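Local coordinates for protein phosphonopyruvate hydrolase (Variovorax sp., PDB 2DUA) that hydrolyses phosphonopyruvate to pyruvate and phosphate with the help of a divalent metal ion, using a closed parallel beta/alpha barrel, at residues Val211-Pro216 against Tyr234-Ile239. Residues are numbered along the deposited sequence; the frame is centred on the assembly and turned at random.
Sequences VPTAYP and YGNHAI
T213 and V211 close on G235 at the C-terminal mouth of the barrel, a worked example of how the loops after neighbouring strands, here 208-210 and 229-234, join above a TIM-barrel active site. Followed outward, the bond from CA to CB of T213 points toward 234-239, and at CB the side chain forks. Its methyl does the touching: a chi1 of 53° sets OG1 between the backbone N and the carbonyl carbon, which turns CG2 away from the carbonyl carbon and onto G235, where it reaches G235 N at 3.6 Å and G235 CA at 3.8 Å. The same methyl approaches the imidazole of H237 obliquely, 4.0 Å from CE1, and also brushes the side-chain amide of N236. The other branch, OG1, makes no close approach to 234-239.

V211 adds a second methyl. With chi1 at -170°, CG1 stands anti to the backbone N and comes to 3.9 Å from G235 CA, so two methyls rest against the backbone of one glycine. Beside them, the amide of N236 lies over one face of the H237 ring, just where helix 237-256 begins. The loop of 211-216 is itself tightly folded, with an inverse gamma turn centred on P212 and a type I turn from P212 to Y215.

Polar linkage comes through a water, which donates to T213 O at 2.8 Å and hydrogen-bonds H237 NE2 at 2.8 Å. V211 also touches H186 and G235 touches the bound oxalate, while I259 of the second subunit packs on H237. Chemically, then, the loops meet through methyl groups and a single water bridge, and with no side chain on G235 the two methyls can lie directly on its backbone, next to the oxalate-binding pocket.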
loop_
_atom_site.group_PDB
_atom_site.type_symbol
_atom_site.label_atom_id
_atom_site.label_comp_id
_atom_site.label_asym_id
_atom_site.label_seq_id
_atom_site.Cartn_x
_atom_site.Cartn_y
_atom_site.Cartn_z
ATOM N N VAL A 211 -6.315 12.839 -27.624
ATOM C CA VAL A 211 -6.909 11.625 -27.068
ATOM C C VAL A 211 -8.218 11.532 -27.822
ATOM O O VAL A 211 -9.250 11.869 -27.296
ATOM C CB VAL A 211 -7.113 11.653 -25.540
ATOM C CG1 VAL A 211 -7.517 10.239 -24.986
ATOM C CG2 VAL A 211 -5.806 12.142 -24.835
ATOM N N PRO A 212 -8.193 11.102 -29.075
ATOM C CA PRO A 212 -9.430 11.085 -29.880
ATOM C C PRO A 212 -10.382 9.913 -29.679
ATOM O O PRO A 212 -10.859 9.323 -30.671
ATOM C CB PRO A 212 -8.887 11.150 -31.314
ATOM C CG PRO A 212 -7.697 10.213 -31.238
ATOM C CD PRO A 212 -7.038 10.607 -29.845
ATOM N N THR A 213 -10.693 9.609 -28.412
ATOM C CA THR A 213 -11.548 8.448 -28.125
ATOM C C THR A 213 -12.946 8.639 -28.701
ATOM O O THR A 213 -13.567 7.678 -29.145
ATOM C CB THR A 213 -11.650 8.177 -26.579
ATOM O OG1 THR A 213 -12.053 9.368 -25.906
ATOM C CG2 THR A 213 -10.267 7.790 -26.004
ATOM N N ALA A 214 -13.410 9.879 -28.699
ATOM C CA ALA A 214 -14.746 10.272 -29.214
ATOM C C ALA A 214 -14.853 10.307 -30.749
ATOM O O ALA A 214 -15.976 10.374 -31.284
ATOM C CB ALA A 214 -15.121 11.651 -28.666
ATOM N N TYR A 215 -13.704 10.244 -31.441
ATOM C CA TYR A 215 -13.624 10.275 -32.906
ATOM C C TYR A 215 -12.840 9.154 -33.508
ATOM O O TYR A 215 -11.746 9.351 -34.038
ATOM C CB TYR A 215 -12.960 11.547 -33.360
ATOM C CG TYR A 215 -13.425 12.663 -32.526
ATOM C CD1 TYR A 215 -12.544 13.334 -31.658
ATOM C CD2 TYR A 215 -14.756 13.049 -32.577
ATOM C CE1 TYR A 215 -13.008 14.390 -30.852
ATOM C CE2 TYR A 215 -15.238 14.094 -31.792
ATOM C CZ TYR A 215 -14.366 14.768 -30.933
ATOM O OH TYR A 215 -14.876 15.817 -30.176
ATOM N N PRO A 216 -13.415 7.964 -33.508
ATOM C CA PRO A 216 -12.634 6.880 -34.087
ATOM C C PRO A 216 -12.301 7.073 -35.559
ATOM O O PRO A 216 -11.416 6.383 -36.069
ATOM C CB PRO A 216 -13.490 5.635 -33.796
ATOM C CG PRO A 216 -14.900 6.201 -33.675
ATOM C CD PRO A 216 -14.746 7.537 -33.022
ATOM N N TYR A 234 -4.411 6.469 -27.029
ATOM C CA TYR A 234 -5.624 5.628 -27.114
ATOM C C TYR A 234 -6.051 5.550 -25.634
ATOM O O TYR A 234 -5.480 4.819 -24.827
ATOM C CB TYR A 234 -5.217 4.296 -27.708
ATOM C CG TYR A 234 -4.883 4.467 -29.175
ATOM C CD1 TYR A 234 -5.907 4.635 -30.120
ATOM C CD2 TYR A 234 -3.575 4.511 -29.620
ATOM C CE1 TYR A 234 -5.616 4.841 -31.484
ATOM C CE2 TYR A 234 -3.269 4.735 -31.026
ATOM C CZ TYR A 234 -4.322 4.892 -31.911
ATOM O OH TYR A 234 -4.082 5.136 -33.251
ATOM N N GLY A 235 -7.055 6.323 -25.282
ATOM C CA GLY A 235 -7.394 6.528 -23.868
ATOM C C GLY A 235 -8.042 5.397 -23.017
ATOM O O GLY A 235 -7.791 5.381 -21.804
ATOM N N ASN A 236 -8.836 4.493 -23.589
ATOM C CA ASN A 236 -9.526 3.511 -22.751
ATOM C C ASN A 236 -9.839 2.219 -23.471
ATOM O O ASN A 236 -10.743 1.508 -23.084
ATOM C CB ASN A 236 -10.835 4.127 -22.315
ATOM C CG ASN A 236 -11.638 4.637 -23.491
ATOM O OD1 ASN A 236 -12.428 5.556 -23.338
ATOM N ND2 ASN A 236 -11.431 4.071 -24.675
ATOM N N HIS A 237 -9.123 1.941 -24.549
ATOM C CA HIS A 237 -9.426 0.754 -25.323
ATOM C C HIS A 237 -9.037 -0.559 -24.675
ATOM O O HIS A 237 -9.615 -1.600 -25.016
ATOM C CB HIS A 237 -8.789 0.892 -26.702
ATOM C CG HIS A 237 -9.196 2.162 -27.395
ATOM N ND1 HIS A 237 -8.565 3.367 -27.165
ATOM C CD2 HIS A 237 -10.296 2.445 -28.143
ATOM C CE1 HIS A 237 -9.274 4.339 -27.727
ATOM N NE2 HIS A 237 -10.328 3.804 -28.330
ATOM N N ALA A 238 -8.085 -0.533 -23.736
ATOM C CA ALA A 238 -7.649 -1.797 -23.124
ATOM C C ALA A 238 -8.724 -2.282 -22.170
ATOM O O ALA A 238 -9.077 -3.475 -22.173
ATOM C CB ALA A 238 -6.324 -1.611 -22.358
ATOM N N ILE A 239 -9.244 -1.367 -21.353
ATOM C CA ILE A 239 -10.259 -1.789 -20.410
ATOM C C ILE A 239 -11.519 -2.185 -21.197
ATOM O O ILE A 239 -12.215 -3.099 -20.813
ATOM C CB ILE A 239 -10.566 -0.656 -19.298
ATOM C CG1 ILE A 239 -11.293 -1.260 -18.094
ATOM C CG2 ILE A 239 -11.382 0.441 -19.876
ATOM C CD1 ILE A 239 -10.410 -2.161 -17.268
HETATM O O HOH W 1 -12.786 4.945 -28.984
#